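Local structure of heat shock protein STI1 (Saccharomyces cerevisiae, 3UPV) at residues E13-S18 with R44-A49; G40-A45 with P69-A74; E56-C61 with A79-A84; E93-A98 with Q116-A121; T100-V105 with S109-I114. The protein acts as a co-chaperone adaptor between Hsp70 and Hsp90, and its TPR2B domain, with TPR repeats 7 to 9, here holds a C-terminal Hsp70 peptide. All blocks are in the same frame, centred on the assembly; numbering follows the deposited sequence.

Contact 1 of 5, residues E13-S18 with R44-A49; sequences EYFTKS and RAAALA
F15 meets A46 and A47 with one edge of its ring, and these three buried residues make the whole tight part of the contact. The leading atom is CE1, which lies 3.8 Å from A46 CB and equally 3.8 Å from A46 O, the carbonyl oxygen sitting near the ring plane. CZ of F15 rests against A46 CB at 4.1 Å, and CD1 of F15 reaches A47 CB at 4.3 Å. A chi1 of -171° swings CG of F15 away from the backbone N and sends the ring out from its own helix toward helix 38-50, the first helix of the next repeat. F15 lies on helix 2-16 of TPR 7 and the alanines on helix 38-50 of TPR 8, the first helices of successive repeats, whose side-by-side array lines the inner groove of a TPR domain. The bound peptide lies in this groove: its backbone packs on F15, and one of its apolar side chains packs on A46. W20 meets the F15 ring edge-to-face. The other side of 13-18 is loose and open to solvent. E13, T16 and K17 are exposed there, and the helix ends in a Schellman motif with S18, at positive phi (63°), as its C-prime residue. S18 N bonds to F15 O at 2.8 Å, and D19 N turns back to Y14 O.

Contact 2 of 5, residues G40-A45 with P69-A74; sequences GYSNRA and PNFVRA
With chi1 of 170° in S42 and -168° in F71, OG of the serine and CG of the phenylalanine both stand anti to their backbone N, and the two side chains are brought together between helix 38-50 and the start of helix 72-84. The outer end of the F71 ring reaches the serine, with CZ about 3.6 Å from S42 OG. The approach to the ring is oblique, and its fine detail is doubtful. On segment 69-74, S42 OG also has carbon neighbours, R73 CG at 4.2 Å and A74 CA at 4.4 Å. Its polar need is met by R77 NE, one turn further along helix 72-84, in a hydrogen bond that ties the two helices together. The backbones come close here, the CA atoms of S42 and A74 being 5.6 Å apart. F71 is the centre of an inverse gamma turn that leads from the preceding loop into the helix, and F71 O accepts A74 N at 3.1 Å. These are the first helices of TPR 8 and TPR 9, and the peptide groove runs past their junction. R73 lays its CG along the serine and carries its guanidinium group away from segment 40-45 to the bound peptide, an acidic side chain of which forms a salt bridge with R73 NE. N43, next to S42, gives ND2 to the peptide backbone, a role consistent with the carboxylate-clamp asparagine of Hsp70- and Hsp90-binding TPR domains. An acidic peptide side chain also packs on F71.

Contact 3 of 5, residues E56-C61 with A79-A84; sequences EAIADC and ATAQIA
Helix 54-67, the second of TPR 8, packs here on helix 72-84, the first helix of the next repeat, and I58 is the side chain that bridges them. Its CG1 presses on A81 CB at 3.5 Å, tighter than usual for two carbons, and the CA atoms of I58 and A81 are only 6.3 Å apart. CG1 lies beside the backbone N of I58 (chi1 -73°), and from there CD1 extends past the alanine to the helix surface behind it. CD1 stands 4.0 Å from A81 O and 4.1 Å from Q82 CG. The methyl group of A81 is thus set against the stem of the isoleucine, with the CD1 end laid over the following peptide group. Q82 takes part through its backbone N and the CG of its stem. Its chain runs extended beyond CG, and NE2 donates to T94 OG1 on helix 88-106. A81 is covered as well by F54, at the start of helix 54-67. On another face of that helix D60 forms a salt bridge with R44 and C61 packs on A45, both within TPR 8. Packing of the second helix of one repeat on the first helix of the next is characteristic of TPR arrays, which stack into a right-handed superhelix.

Contact 4 of 5, residues E93-A98 with Q116-A121; sequences ETLDAA and QLYYKA
D96 OD1 is gripped by R99 NH1 in a salt bridge on its own helix while it stands 3.7 Å from Y118 CE1 across the contact. The carboxylate meets the ring obliquely, the two planes 27° apart. In Y118 a chi1 of -165° turns CG to the side opposite the backbone N, which carries the ring toward helix 88-106, where R99 and L92 also touch it; Y118 remains partly exposed. The buried side belongs to L95. Its CB lies at the edge of the Y118 ring, near the ring plane and 4.0 Å from CD1, whereas its methyls go further: CD1 reaches the backbone at L117 and Y118, and CD2 the side chain of L117. L95 CD1 is 3.5 Å from Y118 N and 3.7 Å from L117 CB; L95 CD2 lies 3.8 Å from that same L117 CB. The two leucine side chains cross at about a right angle. Cutting L95 back to an alanine would probably open a gap against the backbone at L117 and Y118 and deprive L117 CB of both methyl neighbours. Helix 72-84 closes the inner side, A79 packing on L95 and both I76 and T80 on L117. The segment axes run nearly antiparallel, at 164°, and approach to 9.8 Å. This pairing of the long helix 88-106 with helix 111-124 is that of the last TPR helix with the extra C-terminal helix that caps a TPR array.

Contact 5 of 5, residues T100-V105 with S109-I114; sequences TKDAEV and SSAREI
D102 points its carboxylate across the short loop between helix 88-106 and helix 111-124, the corner of a helical hairpin, and meets the backbone that opens the second helix. Its chi1 of 179° stretches the group away from the backbone N, and it leaves its own helix straight for S110. S110 N donates to D102 OD2 at 3.0 Å, with an angle of 145° at the hydrogen; the bond arrives on the syn side, 21° out of the carboxylate plane. S110 holds the N-cap position, but its side chain makes no capping bond. CB of S110 lies 3.2 Å from D102 OD2, while its OG sits further off, at 3.9 Å. A negative charge at this end of helix 111-124 would be favoured by the helix dipole. Shortening D102 to an alanine is likely to leave S110 N without this acceptor and the loop less firmly tied to helix 88-106. D102 is also joined to G108 through backbone hydrogen bonding, so both main chain and side chain pin the corner. Next to the carboxylate, at CB, the contact turns apolar: I114, one turn into the second helix, directs CG1 back beside its own N, and its CD1 ends 3.8 Å from D102 CB.

Overall arrangement
Contacts 1 and 3 are the buried ones, almost wholly apolar, and both join neighbouring repeats through alanines. Contact 2, nearest the chain's centre, is more polar; it shares R44 and A45 with contact 1, and helix 72-84 with contact 3. Contacts 1 and 2 both face the peptide, contact 1 by packing and contact 2 with polar bonds as well. Within TPR 8 the salt bridge from R44 NE to D60 OD1 ties contacts 1 and 2 to contact 3. Contacts 4 and 5, both partly buried, hold the same two helices at the C-terminal end, contact 5 nested in the loop that contact 4 closes. Contact 4 relies on leucine packing, contact 5 on a carboxylate-to-backbone bond.

Contact 1 of 5, residues E13-S18 with R44-A49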
# COMPACT_ATOMS: atom_id res chain seq x y z
N GLU A 13 -5.73 6.18 13.48
CA GLU A 13 -7.02 6.24 14.14
C GLU A 13 -8.22 6.41 13.15
O GLU A 13 -9.25 5.71 13.28
CB GLU A 13 -7.02 7.32 15.24
CG GLU A 13 -8.29 7.37 16.09
CD GLU A 13 -8.48 6.13 17.00
OE1 GLU A 13 -7.54 5.26 17.09
OE2 GLU A 13 -9.57 6.03 17.65
N TYR A 14 -8.10 7.34 12.20
CA TYR A 14 -9.15 7.53 11.20
C TYR A 14 -9.39 6.25 10.40
O TYR A 14 -10.55 5.84 10.17
CB TYR A 14 -8.80 8.66 10.22
CG TYR A 14 -9.04 10.04 10.82
CD1 TYR A 14 -10.23 10.33 11.55
CD2 TYR A 14 -8.08 11.07 10.67
CE1 TYR A 14 -10.41 11.57 12.10
CE2 TYR A 14 -8.29 12.33 11.23
CZ TYR A 14 -9.45 12.56 11.94
OH TYR A 14 -9.67 13.79 12.49
N PHE A 15 -8.30 5.58 10.06
CA PHE A 15 -8.39 4.42 9.18
C PHE A 15 -9.12 3.29 9.96
O PHE A 15 -10.04 2.58 9.46
CB PHE A 15 -6.97 4.01 8.71
CG PHE A 15 -6.99 2.96 7.65
CD1 PHE A 15 -7.03 3.34 6.32
CD2 PHE A 15 -7.02 1.60 7.99
CE1 PHE A 15 -7.08 2.40 5.30
CE2 PHE A 15 -7.06 0.60 6.95
CZ PHE A 15 -7.12 0.99 5.62
N THR A 16 -8.75 3.19 11.23
CA THR A 16 -9.25 2.16 12.11
C THR A 16 -10.75 2.31 12.24
O THR A 16 -11.48 1.31 12.34
CB THR A 16 -8.51 2.23 13.44
OG1 THR A 16 -7.15 1.83 13.23
CG2 THR A 16 -9.11 1.31 14.44
N LYS A 17 -11.24 3.54 12.09
CA LYS A 17 -12.67 3.82 12.27
C LYS A 17 -13.39 3.89 10.93
O LYS A 17 -14.59 4.23 10.87
CB LYS A 17 -12.89 5.13 13.06
CG LYS A 17 -12.28 5.16 14.45
CD LYS A 17 -13.28 4.73 15.54
CE LYS A 17 -12.89 3.45 16.27
NZ LYS A 17 -14.03 3.08 17.19
N SER A 18 -12.67 3.52 9.88
CA SER A 18 -13.18 3.52 8.51
C SER A 18 -13.55 4.91 8.05
O SER A 18 -14.36 5.08 7.13
CB SER A 18 -14.36 2.50 8.35
OG SER A 18 -14.00 1.25 8.95
N ARG A 44 -1.51 6.57 2.67
CA ARG A 44 -2.54 7.28 1.94
C ARG A 44 -3.14 6.38 0.86
O ARG A 44 -4.38 6.40 0.67
CB ARG A 44 -1.92 8.53 1.29
CG ARG A 44 -2.99 9.43 0.73
CD ARG A 44 -2.52 10.85 0.31
NE ARG A 44 -1.53 10.82 -0.74
CZ ARG A 44 -0.86 11.88 -1.15
NH1 ARG A 44 -1.05 13.10 -0.56
NH2 ARG A 44 0.03 11.72 -2.11
N ALA A 45 -2.29 5.59 0.15
CA ALA A 45 -2.84 4.62 -0.83
C ALA A 45 -3.91 3.73 -0.20
O ALA A 45 -4.91 3.35 -0.84
CB ALA A 45 -1.75 3.76 -1.42
N ALA A 46 -3.66 3.29 1.01
CA ALA A 46 -4.62 2.34 1.64
C ALA A 46 -5.97 3.01 1.75
O ALA A 46 -7.04 2.36 1.54
CB ALA A 46 -4.10 1.90 3.03
N ALA A 47 -5.95 4.28 2.14
CA ALA A 47 -7.21 4.99 2.31
C ALA A 47 -7.89 5.34 0.97
O ALA A 47 -9.14 5.26 0.82
CB ALA A 47 -7.00 6.24 3.21
N LEU A 48 -7.10 5.80 0.01
CA LEU A 48 -7.62 6.08 -1.32
C LEU A 48 -8.23 4.78 -1.93
O LEU A 48 -9.22 4.81 -2.60
CB LEU A 48 -6.51 6.58 -2.21
CG LEU A 48 -5.98 7.99 -1.92
CD1 LEU A 48 -4.61 8.15 -2.56
CD2 LEU A 48 -6.92 9.05 -2.52
N ALA A 49 -7.61 3.64 -1.70
CA ALA A 49 -8.10 2.37 -2.26
C ALA A 49 -9.49 2.06 -1.63
O ALA A 49 -10.41 1.64 -2.33
CB ALA A 49 -7.09 1.23 -1.92

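Contact 2 of 5, residues G40-A45 with P69-A74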
# COMPACT_ATOMS: atom_id res chain seq x y z
N GLY A 40 3.98 7.06 4.59
CA GLY A 40 2.89 8.03 4.34
C GLY A 40 2.19 7.76 3.01
O GLY A 40 0.93 7.87 2.91
N TYR A 41 2.98 7.48 1.98
CA TYR A 41 2.44 7.18 0.64
C TYR A 41 1.65 5.89 0.68
O TYR A 41 0.50 5.88 0.20
CB TYR A 41 3.60 7.10 -0.36
CG TYR A 41 4.34 8.39 -0.44
CD1 TYR A 41 5.56 8.53 0.24
CD2 TYR A 41 3.81 9.48 -1.11
CE1 TYR A 41 6.26 9.69 0.25
CE2 TYR A 41 4.58 10.71 -1.18
CZ TYR A 41 5.78 10.80 -0.45
OH TYR A 41 6.59 11.93 -0.37
N SER A 42 2.24 4.83 1.22
CA SER A 42 1.56 3.55 1.30
C SER A 42 0.27 3.73 2.09
O SER A 42 -0.78 3.18 1.71
CB SER A 42 2.45 2.48 1.93
OG SER A 42 1.67 1.31 2.21
N ASN A 43 0.33 4.49 3.20
CA ASN A 43 -0.82 4.65 4.07
C ASN A 43 -1.90 5.47 3.34
O ASN A 43 -3.08 5.07 3.32
CB ASN A 43 -0.46 5.33 5.40
CG ASN A 43 0.32 4.42 6.37
OD1 ASN A 43 0.40 3.18 6.25
ND2 ASN A 43 0.88 5.07 7.38
N ARG A 44 -1.51 6.57 2.67
CA ARG A 44 -2.54 7.28 1.94
C ARG A 44 -3.14 6.38 0.86
O ARG A 44 -4.38 6.40 0.67
CB ARG A 44 -1.92 8.53 1.29
CG ARG A 44 -2.99 9.43 0.73
CD ARG A 44 -2.52 10.85 0.31
NE ARG A 44 -1.53 10.82 -0.74
CZ ARG A 44 -0.86 11.88 -1.15
NH1 ARG A 44 -1.05 13.10 -0.56
NH2 ARG A 44 0.03 11.72 -2.11
N ALA A 45 -2.29 5.59 0.15
CA ALA A 45 -2.84 4.62 -0.83
C ALA A 45 -3.91 3.73 -0.20
O ALA A 45 -4.91 3.35 -0.84
CB ALA A 45 -1.75 3.76 -1.42
N PRO A 69 12.59 0.69 -1.10
CA PRO A 69 12.38 -0.51 -1.88
C PRO A 69 12.18 -1.79 -1.05
O PRO A 69 11.77 -2.79 -1.59
CB PRO A 69 13.66 -0.60 -2.70
CG PRO A 69 14.65 0.25 -2.01
CD PRO A 69 13.85 1.37 -1.45
N ASN A 70 12.48 -1.77 0.25
CA ASN A 70 12.24 -2.94 1.08
C ASN A 70 10.88 -2.97 1.77
O ASN A 70 10.56 -3.89 2.54
CB ASN A 70 13.40 -3.10 2.03
CG ASN A 70 14.69 -3.18 1.25
OD1 ASN A 70 14.75 -3.93 0.26
ND2 ASN A 70 15.68 -2.38 1.62
N PHE A 71 10.07 -1.97 1.44
CA PHE A 71 8.74 -1.86 1.99
C PHE A 71 7.79 -2.81 1.22
O PHE A 71 7.09 -2.40 0.25
CB PHE A 71 8.33 -0.39 1.85
CG PHE A 71 7.11 0.01 2.60
CD1 PHE A 71 6.59 -0.77 3.65
CD2 PHE A 71 6.48 1.18 2.25
CE1 PHE A 71 5.42 -0.35 4.31
CE2 PHE A 71 5.35 1.62 2.92
CZ PHE A 71 4.81 0.85 3.94
N VAL A 72 7.74 -4.07 1.67
CA VAL A 72 6.98 -5.11 0.98
C VAL A 72 5.47 -4.73 0.82
O VAL A 72 4.81 -5.07 -0.17
CB VAL A 72 7.11 -6.44 1.82
CG1 VAL A 72 6.21 -7.54 1.27
CG2 VAL A 72 8.57 -6.91 2.01
N ARG A 73 4.92 -4.07 1.85
CA ARG A 73 3.47 -3.76 1.87
C ARG A 73 3.08 -2.93 0.68
O ARG A 73 2.00 -3.08 0.13
CB ARG A 73 3.11 -3.01 3.13
CG ARG A 73 1.59 -2.79 3.20
CD ARG A 73 1.09 -3.55 4.45
NE ARG A 73 1.35 -2.84 5.68
CZ ARG A 73 1.26 -3.36 6.93
NH1 ARG A 73 0.96 -4.63 7.12
NH2 ARG A 73 1.49 -2.59 7.99
N ALA A 74 3.97 -2.02 0.27
CA ALA A 74 3.68 -1.14 -0.88
C ALA A 74 3.49 -1.97 -2.15
O ALA A 74 2.63 -1.68 -2.97
CB ALA A 74 4.75 -0.18 -1.04

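Contact 3 of 5, residues E56-C61 with A79-A84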
# COMPACT_ATOMS: atom_id res chain seq x y z
N GLU A 56 -4.85 7.11 -8.19
CA GLU A 56 -4.17 7.79 -7.06
C GLU A 56 -3.50 6.81 -6.11
O GLU A 56 -2.34 7.01 -5.72
CB GLU A 56 -5.15 8.72 -6.34
CG GLU A 56 -5.55 9.82 -7.30
CD GLU A 56 -6.79 9.48 -8.20
OE1 GLU A 56 -7.23 10.40 -8.95
OE2 GLU A 56 -7.36 8.35 -8.13
N ALA A 57 -4.23 5.75 -5.74
CA ALA A 57 -3.63 4.74 -4.85
C ALA A 57 -2.40 4.15 -5.49
O ALA A 57 -1.33 3.94 -4.85
CB ALA A 57 -4.63 3.64 -4.49
N ILE A 58 -2.53 3.86 -6.78
CA ILE A 58 -1.38 3.21 -7.44
C ILE A 58 -0.16 4.17 -7.54
O ILE A 58 0.98 3.75 -7.35
CB ILE A 58 -1.80 2.67 -8.88
CG1 ILE A 58 -2.71 1.41 -8.71
CG2 ILE A 58 -0.61 2.36 -9.73
CD1 ILE A 58 -3.56 1.04 -9.98
N ALA A 59 -0.44 5.43 -7.84
CA ALA A 59 0.60 6.44 -7.87
C ALA A 59 1.29 6.54 -6.51
O ALA A 59 2.50 6.62 -6.48
CB ALA A 59 0.06 7.73 -8.28
N ASP A 60 0.52 6.44 -5.42
CA ASP A 60 1.16 6.53 -4.09
C ASP A 60 1.97 5.29 -3.76
O ASP A 60 3.03 5.35 -3.11
CB ASP A 60 0.09 6.74 -2.99
CG ASP A 60 -0.26 8.24 -2.78
OD1 ASP A 60 -1.27 8.47 -2.07
OD2 ASP A 60 0.49 9.16 -3.21
N CYS A 61 1.46 4.11 -4.13
CA CYS A 61 2.23 2.92 -3.94
C CYS A 61 3.55 3.00 -4.73
O CYS A 61 4.61 2.60 -4.18
CB CYS A 61 1.47 1.70 -4.44
SG CYS A 61 0.06 1.24 -3.40
N ALA A 79 -0.30 -4.19 -6.16
CA ALA A 79 -0.85 -5.33 -6.91
C ALA A 79 -2.33 -5.43 -6.70
O ALA A 79 -3.08 -5.75 -7.65
CB ALA A 79 -0.20 -6.61 -6.51
N THR A 80 -2.76 -5.23 -5.45
CA THR A 80 -4.20 -5.32 -5.12
C THR A 80 -4.97 -4.23 -5.92
O THR A 80 -6.02 -4.50 -6.48
CB THR A 80 -4.53 -5.24 -3.61
OG1 THR A 80 -4.21 -3.95 -3.10
CG2 THR A 80 -3.77 -6.27 -2.81
N ALA A 81 -4.43 -3.00 -5.97
CA ALA A 81 -5.04 -1.93 -6.75
C ALA A 81 -4.99 -2.23 -8.22
O ALA A 81 -5.96 -1.96 -8.98
CB ALA A 81 -4.41 -0.57 -6.44
N GLN A 82 -3.90 -2.83 -8.66
CA GLN A 82 -3.81 -3.18 -10.11
C GLN A 82 -4.88 -4.25 -10.48
O GLN A 82 -5.57 -4.16 -11.53
CB GLN A 82 -2.41 -3.65 -10.52
CG GLN A 82 -1.42 -2.45 -10.55
CD GLN A 82 0.03 -2.86 -10.80
OE1 GLN A 82 0.70 -2.28 -11.64
NE2 GLN A 82 0.47 -3.89 -10.16
N ILE A 83 -5.13 -5.21 -9.59
CA ILE A 83 -6.17 -6.14 -9.86
C ILE A 83 -7.53 -5.39 -9.93
O ILE A 83 -8.37 -5.70 -10.78
CB ILE A 83 -6.18 -7.19 -8.76
CG1 ILE A 83 -4.97 -8.12 -8.99
CG2 ILE A 83 -7.46 -8.07 -8.70
CD1 ILE A 83 -4.70 -9.01 -7.86
N ALA A 84 -7.71 -4.38 -9.07
CA ALA A 84 -8.98 -3.71 -9.05
C ALA A 84 -9.29 -3.01 -10.34
O ALA A 84 -10.47 -2.91 -10.71
CB ALA A 84 -9.07 -2.75 -7.87

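Contact 4 of 5, residues E93-A98 with Q116-A121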
# COMPACT_ATOMS: atom_id res chain seq x y z
N GLU A 93 3.37 -9.20 -12.34
CA GLU A 93 4.77 -8.73 -12.27
C GLU A 93 5.06 -8.08 -10.90
O GLU A 93 6.09 -8.36 -10.26
CB GLU A 93 5.09 -7.73 -13.43
CG GLU A 93 5.52 -8.43 -14.75
CD GLU A 93 5.57 -7.47 -15.97
OE1 GLU A 93 5.84 -7.95 -17.08
OE2 GLU A 93 5.32 -6.26 -15.85
N THR A 94 4.10 -7.30 -10.42
CA THR A 94 4.27 -6.66 -9.16
C THR A 94 4.31 -7.73 -8.05
O THR A 94 5.07 -7.60 -7.08
CB THR A 94 3.11 -5.71 -8.90
OG1 THR A 94 3.05 -4.75 -9.95
CG2 THR A 94 3.29 -4.97 -7.53
N LEU A 95 3.46 -8.77 -8.18
CA LEU A 95 3.44 -9.82 -7.19
C LEU A 95 4.72 -10.65 -7.18
O LEU A 95 5.12 -11.15 -6.10
CB LEU A 95 2.26 -10.74 -7.32
CG LEU A 95 0.99 -9.99 -6.98
CD1 LEU A 95 -0.32 -10.60 -7.60
CD2 LEU A 95 0.91 -9.82 -5.45
N ASP A 96 5.30 -10.85 -8.36
CA ASP A 96 6.64 -11.52 -8.45
C ASP A 96 7.70 -10.78 -7.63
O ASP A 96 8.48 -11.39 -6.87
CB ASP A 96 7.09 -11.57 -9.91
CG ASP A 96 6.52 -12.74 -10.64
OD1 ASP A 96 5.97 -13.67 -9.98
OD2 ASP A 96 6.62 -12.71 -11.89
N ALA A 97 7.65 -9.47 -7.70
CA ALA A 97 8.61 -8.62 -6.99
C ALA A 97 8.33 -8.60 -5.51
O ALA A 97 9.29 -8.68 -4.70
CB ALA A 97 8.57 -7.21 -7.55
N ALA A 98 7.03 -8.64 -5.16
CA ALA A 98 6.59 -8.65 -3.79
C ALA A 98 6.99 -9.97 -3.19
O ALA A 98 7.43 -10.00 -2.05
CB ALA A 98 5.04 -8.49 -3.70
N GLN A 116 -2.29 -15.79 -3.01
CA GLN A 116 -3.71 -15.75 -3.37
C GLN A 116 -4.04 -14.58 -4.31
O GLN A 116 -4.94 -14.71 -5.16
CB GLN A 116 -4.64 -15.83 -2.16
CG GLN A 116 -4.57 -14.65 -1.19
CD GLN A 116 -5.56 -13.57 -1.49
OE1 GLN A 116 -6.59 -13.81 -2.06
NE2 GLN A 116 -5.25 -12.35 -1.07
N LEU A 117 -3.30 -13.48 -4.16
CA LEU A 117 -3.40 -12.37 -5.14
C LEU A 117 -2.94 -12.84 -6.49
O LEU A 117 -3.60 -12.55 -7.48
CB LEU A 117 -2.61 -11.12 -4.70
CG LEU A 117 -3.21 -10.50 -3.45
CD1 LEU A 117 -2.30 -9.43 -2.92
CD2 LEU A 117 -4.71 -10.02 -3.58
N TYR A 118 -1.85 -13.61 -6.51
CA TYR A 118 -1.31 -14.10 -7.76
C TYR A 118 -2.32 -14.99 -8.49
O TYR A 118 -2.51 -14.85 -9.73
CB TYR A 118 -0.06 -14.93 -7.54
CG TYR A 118 0.70 -15.11 -8.86
CD1 TYR A 118 1.68 -14.21 -9.24
CD2 TYR A 118 0.38 -16.19 -9.73
CE1 TYR A 118 2.37 -14.38 -10.43
CE2 TYR A 118 1.07 -16.38 -10.86
CZ TYR A 118 2.06 -15.45 -11.23
OH TYR A 118 2.73 -15.59 -12.41
N TYR A 119 -2.93 -15.88 -7.72
CA TYR A 119 -3.90 -16.83 -8.25
C TYR A 119 -5.09 -16.05 -8.84
O TYR A 119 -5.59 -16.40 -9.89
CB TYR A 119 -4.42 -17.78 -7.18
CG TYR A 119 -5.33 -18.80 -7.81
CD1 TYR A 119 -4.82 -19.71 -8.76
CD2 TYR A 119 -6.71 -18.81 -7.55
CE1 TYR A 119 -5.67 -20.64 -9.42
CE2 TYR A 119 -7.56 -19.72 -8.19
CZ TYR A 119 -7.04 -20.62 -9.12
OH TYR A 119 -7.87 -21.51 -9.75
N LYS A 120 -5.51 -15.01 -8.14
CA LYS A 120 -6.71 -14.25 -8.46
C LYS A 120 -6.38 -13.46 -9.75
O LYS A 120 -7.12 -13.52 -10.76
CB LYS A 120 -7.10 -13.37 -7.24
CG LYS A 120 -8.21 -12.31 -7.46
CD LYS A 120 -8.65 -11.57 -6.15
CE LYS A 120 -7.62 -10.56 -5.49
NZ LYS A 120 -8.13 -9.16 -4.95
N ALA A 121 -5.21 -12.83 -9.78
CA ALA A 121 -4.79 -12.10 -11.01
C ALA A 121 -4.67 -13.01 -12.23
O ALA A 121 -5.11 -12.64 -13.36
CB ALA A 121 -3.49 -11.31 -10.78

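Contact 5 of 5, residues T100-V105 with S109-I114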
# COMPACT_ATOMS: atom_id res chain seq x y z
N THR A 100 9.52 -11.96 -3.87
CA THR A 100 10.99 -11.92 -3.69
C THR A 100 11.41 -11.08 -2.49
O THR A 100 12.14 -11.55 -1.65
CB THR A 100 11.58 -11.32 -4.95
OG1 THR A 100 11.42 -12.26 -6.03
CG2 THR A 100 13.10 -10.90 -4.77
N LYS A 101 10.91 -9.84 -2.45
CA LYS A 101 11.12 -8.93 -1.31
C LYS A 101 10.58 -9.53 -0.02
O LYS A 101 11.22 -9.43 1.00
CB LYS A 101 10.51 -7.54 -1.57
CG LYS A 101 11.37 -6.69 -2.50
CD LYS A 101 12.68 -6.29 -1.82
CE LYS A 101 13.76 -5.88 -2.83
NZ LYS A 101 13.99 -4.42 -2.83
N ASP A 102 9.43 -10.20 -0.08
CA ASP A 102 8.84 -10.77 1.12
C ASP A 102 9.77 -11.82 1.74
O ASP A 102 10.01 -11.80 2.95
CB ASP A 102 7.45 -11.33 0.85
CG ASP A 102 6.83 -11.95 2.07
OD1 ASP A 102 6.64 -13.21 2.08
OD2 ASP A 102 6.52 -11.15 3.01
N ALA A 103 10.27 -12.73 0.90
CA ALA A 103 11.32 -13.65 1.33
C ALA A 103 12.58 -12.98 1.91
O ALA A 103 13.02 -13.36 3.00
CB ALA A 103 11.68 -14.61 0.19
N GLU A 104 13.13 -11.98 1.19
CA GLU A 104 14.32 -11.27 1.63
C GLU A 104 14.17 -10.52 2.96
O GLU A 104 14.99 -10.69 3.92
CB GLU A 104 14.68 -10.24 0.55
CG GLU A 104 15.25 -10.93 -0.68
CD GLU A 104 15.39 -10.02 -1.90
OE1 GLU A 104 15.76 -10.55 -2.96
OE2 GLU A 104 15.13 -8.81 -1.82
N VAL A 105 13.13 -9.69 3.03
CA VAL A 105 13.00 -8.83 4.20
C VAL A 105 12.11 -9.41 5.29
O VAL A 105 12.47 -9.27 6.48
CB VAL A 105 12.72 -7.26 3.87
CG1 VAL A 105 12.42 -6.93 2.39
CG2 VAL A 105 11.77 -6.62 4.89
N SER A 109 6.75 -14.03 5.48
CA SER A 109 5.55 -13.89 6.32
C SER A 109 4.29 -13.46 5.54
O SER A 109 3.14 -13.76 5.98
CB SER A 109 5.85 -13.01 7.54
OG SER A 109 6.29 -11.73 7.16
N SER A 110 4.47 -12.81 4.38
CA SER A 110 3.28 -12.47 3.58
C SER A 110 3.04 -13.37 2.39
O SER A 110 2.26 -13.00 1.49
CB SER A 110 3.37 -11.01 3.14
OG SER A 110 2.99 -10.18 4.23
N ALA A 111 3.70 -14.52 2.37
CA ALA A 111 3.61 -15.45 1.24
C ALA A 111 2.21 -15.85 0.90
O ALA A 111 1.89 -15.93 -0.28
CB ALA A 111 4.42 -16.73 1.49
N ARG A 112 1.40 -16.17 1.95
CA ARG A 112 0.05 -16.63 1.68
C ARG A 112 -0.75 -15.56 0.97
O ARG A 112 -1.45 -15.87 -0.01
CB ARG A 112 -0.67 -17.12 2.97
CG ARG A 112 -0.15 -18.47 3.37
CD ARG A 112 -0.97 -18.92 4.58
NE ARG A 112 -0.40 -20.10 5.23
CZ ARG A 112 0.44 -20.04 6.26
NH1 ARG A 112 0.92 -21.17 6.80
NH2 ARG A 112 0.81 -18.85 6.75
N GLU A 113 -0.61 -14.30 1.41
CA GLU A 113 -1.42 -13.25 0.81
C GLU A 113 -0.98 -13.03 -0.64
O GLU A 113 -1.81 -12.93 -1.56
CB GLU A 113 -1.29 -11.96 1.60
CG GLU A 113 -2.04 -10.80 0.85
CD GLU A 113 -2.14 -9.47 1.59
OE1 GLU A 113 -3.05 -8.66 1.18
OE2 GLU A 113 -1.33 -9.25 2.51
N ILE A 114 0.32 -13.09 -0.89
CA ILE A 114 0.81 -12.80 -2.21
C ILE A 114 0.39 -13.90 -3.15
O ILE A 114 -0.02 -13.61 -4.29
CB ILE A 114 2.33 -12.69 -2.20
CG1 ILE A 114 2.74 -11.40 -1.41
CG2 ILE A 114 2.86 -12.71 -3.64
CD1 ILE A 114 4.25 -11.23 -1.13